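Local coordinates for 433aa long hypothetical phosphoribosylglycinamide formyl transferase (Pyrococcus horikoshii, PDB 2DWC), which is of unconfirmed function but is built as an ATP-grasp protein of the PurT family and holds ADP in its nucleotide pocket, at residues K21-G26 with V46-Y51. Numbering follows the deposited sequence.
Sequences KILLLG and VAVDRY
Lys21 lays the aliphatic part of its side chain against Val46, CD reaching CG2 at 4.0 Å, before the chain bends at chi3 and its ammonium NZ forms a salt bridge with Glu81 of helix 71-81. One residue on, the carbonyl O of Ile22 accepts the N-H of Val46, the first of four backbone bonds between 21-26 and 46-51, continuing a pairing that already joins Ile22 to Glu44, while the Ile22 side chain packs on Ile34 and Ala38 of helix 29-40. With CG anti to the backbone N (chi1 -179°), the Leu23 side chain leans toward the neighbouring strand and sets CD1 against both valines: 3.5 Å from Val46 CG1, a tight fit, and 3.6 Å from Val48 CG2. Its CA also makes a C-H...O contact with Val46 O, the same oxygen that accepts Leu24 N at 2.8 Å. Leu24 also accepts, its O taking the N-H of Val48, and turns its side chain with Ala47 to the face of the sheet covered by helix 29-40. Leu25 lies side by side with Val48, CD2 to CG2 3.8 Å, on the Leu23 face, where helix 71-81 packs on Leu23, Val46 and Val48. At Gly26 the strand gives way to a loop, and its N donates the last rung to Val48 O, tilted 28° out of the carbonyl plane. Asp49 closes the end: OD2 sits 3.7 Å from Gly26 CA and accepts Ser27 N, while OD1 takes Arg50 N on its anti lone pair. These central strands and helix 29-40 form a beta-alpha-beta unit consistent with a Rossmann-like preATP-grasp domain. Chemically, backbone bonds set the register and apolar side chains pack against helices 71-81 and 29-40, whereas the Asp49 carboxylate, gripped by two backbone N-H groups, ties the loop after Gly26, through Ser27 N, to the end of strand 44-49.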
loop_
_atom_site.group_PDB
_atom_site.type_symbol
_atom_site.label_atom_id
_atom_site.label_comp_id
_atom_site.label_asym_id
_atom_site.label_seq_id
_atom_site.Cartn_x
_atom_site.Cartn_y
_atom_site.Cartn_z
ATOM N N LYS B 21 -16.587 9.835 1.151
ATOM C CA LYS B 21 -15.785 10.451 0.078
ATOM C C LYS B 21 -14.808 11.488 0.649
ATOM O O LYS B 21 -15.170 12.278 1.536
ATOM C CB LYS B 21 -16.748 11.178 -0.899
ATOM C CG LYS B 21 -16.028 11.811 -2.124
ATOM C CD LYS B 21 -17.038 12.710 -2.881
ATOM C CE LYS B 21 -18.138 11.845 -3.475
ATOM N NZ LYS B 21 -19.147 12.693 -4.204
ATOM N N ILE B 22 -13.558 11.421 0.216
ATOM C CA ILE B 22 -12.611 12.459 0.637
ATOM C C ILE B 22 -12.270 13.305 -0.572
ATOM O O ILE B 22 -12.312 12.810 -1.697
ATOM C CB ILE B 22 -11.305 11.869 1.200
ATOM C CG1 ILE B 22 -10.590 10.982 0.147
ATOM C CG2 ILE B 22 -11.643 11.085 2.504
ATOM C CD1 ILE B 22 -9.215 10.463 0.676
ATOM N N LEU B 23 -11.939 14.586 -0.329
ATOM C CA LEU B 23 -11.589 15.514 -1.393
ATOM C C LEU B 23 -10.159 15.974 -1.071
ATOM O O LEU B 23 -9.935 16.656 -0.064
ATOM C CB LEU B 23 -12.559 16.726 -1.392
ATOM C CG LEU B 23 -12.266 17.724 -2.505
ATOM C CD1 LEU B 23 -12.510 17.105 -3.893
ATOM C CD2 LEU B 23 -13.165 18.954 -2.298
ATOM N N LEU B 24 -9.215 15.541 -1.907
ATOM C CA LEU B 24 -7.809 15.917 -1.720
ATOM C C LEU B 24 -7.519 17.245 -2.433
ATOM O O LEU B 24 -7.700 17.325 -3.641
ATOM C CB LEU B 24 -6.895 14.829 -2.325
ATOM C CG LEU B 24 -7.058 13.465 -1.626
ATOM C CD1 LEU B 24 -6.216 12.443 -2.379
ATOM C CD2 LEU B 24 -6.526 13.537 -0.175
ATOM N N LEU B 25 -7.144 18.297 -1.696
ATOM C CA LEU B 25 -6.787 19.577 -2.350
ATOM C C LEU B 25 -5.264 19.547 -2.426
ATOM O O LEU B 25 -4.556 19.918 -1.464
ATOM C CB LEU B 25 -7.325 20.759 -1.552
ATOM C CG LEU B 25 -8.867 20.729 -1.441
ATOM C CD1 LEU B 25 -9.315 22.076 -0.741
ATOM C CD2 LEU B 25 -9.604 20.598 -2.825
ATOM N N GLY B 26 -4.742 19.126 -3.597
ATOM C CA GLY B 26 -3.304 18.911 -3.724
ATOM C C GLY B 26 -3.181 17.422 -3.949
ATOM O O GLY B 26 -3.608 16.615 -3.104
ATOM N N VAL B 46 -11.713 11.917 -4.478
ATOM C CA VAL B 46 -11.747 12.901 -5.550
ATOM C C VAL B 46 -10.467 13.715 -5.293
ATOM O O VAL B 46 -10.237 14.186 -4.179
ATOM C CB VAL B 46 -12.972 13.776 -5.457
ATOM C CG1 VAL B 46 -12.913 14.852 -6.534
ATOM C CG2 VAL B 46 -14.180 12.927 -5.674
ATOM N N ALA B 47 -9.641 13.838 -6.335
ATOM C CA ALA B 47 -8.344 14.514 -6.213
ATOM C C ALA B 47 -8.318 15.782 -7.036
ATOM O O ALA B 47 -8.653 15.753 -8.219
ATOM C CB ALA B 47 -7.248 13.534 -6.728
ATOM N N VAL B 48 -7.849 16.860 -6.428
ATOM C CA VAL B 48 -7.785 18.163 -7.099
ATOM C C VAL B 48 -6.360 18.688 -7.138
ATOM O O VAL B 48 -5.586 18.523 -6.181
ATOM C CB VAL B 48 -8.644 19.201 -6.291
ATOM C CG1 VAL B 48 -8.738 20.584 -7.028
ATOM C CG2 VAL B 48 -10.064 18.612 -6.070
ATOM N N ASP B 49 -5.994 19.312 -8.251
ATOM C CA ASP B 49 -4.701 19.975 -8.311
ATOM C C ASP B 49 -4.685 20.926 -9.511
ATOM O O ASP B 49 -5.690 21.050 -10.213
ATOM C CB ASP B 49 -3.519 18.988 -8.363
ATOM C CG ASP B 49 -2.269 19.548 -7.677
ATOM O OD1 ASP B 49 -1.907 20.744 -7.900
ATOM O OD2 ASP B 49 -1.588 18.776 -6.948
ATOM N N ARG B 50 -3.567 21.612 -9.720
ATOM C CA ARG B 50 -3.483 22.585 -10.815
ATOM C C ARG B 50 -3.061 22.002 -12.131
ATOM O O ARG B 50 -3.028 22.728 -13.159
ATOM C CB ARG B 50 -2.518 23.743 -10.438
ATOM C CG ARG B 50 -1.124 23.254 -10.202
ATOM C CD ARG B 50 -0.226 24.372 -9.628
ATOM N NE ARG B 50 -0.206 25.552 -10.484
ATOM C CZ ARG B 50 0.345 25.595 -11.698
ATOM N NH1 ARG B 50 0.923 24.511 -12.223
ATOM N NH2 ARG B 50 0.366 26.742 -12.368
ATOM N N TYR B 51 -2.737 20.703 -12.145
ATOM C CA TYR B 51 -2.350 20.067 -13.409
ATOM C C TYR B 51 -3.001 18.714 -13.459
ATOM O O TYR B 51 -3.408 18.205 -12.420
ATOM C CB TYR B 51 -0.829 19.955 -13.526
ATOM C CG TYR B 51 -0.152 19.048 -12.531
ATOM C CD1 TYR B 51 0.286 17.768 -12.907
ATOM C CD2 TYR B 51 0.087 19.483 -11.214
ATOM C CE1 TYR B 51 0.954 16.940 -12.001
ATOM C CE2 TYR B 51 0.762 18.651 -10.294
ATOM C CZ TYR B 51 1.187 17.387 -10.709
ATOM O OH TYR B 51 1.844 16.576 -9.806
#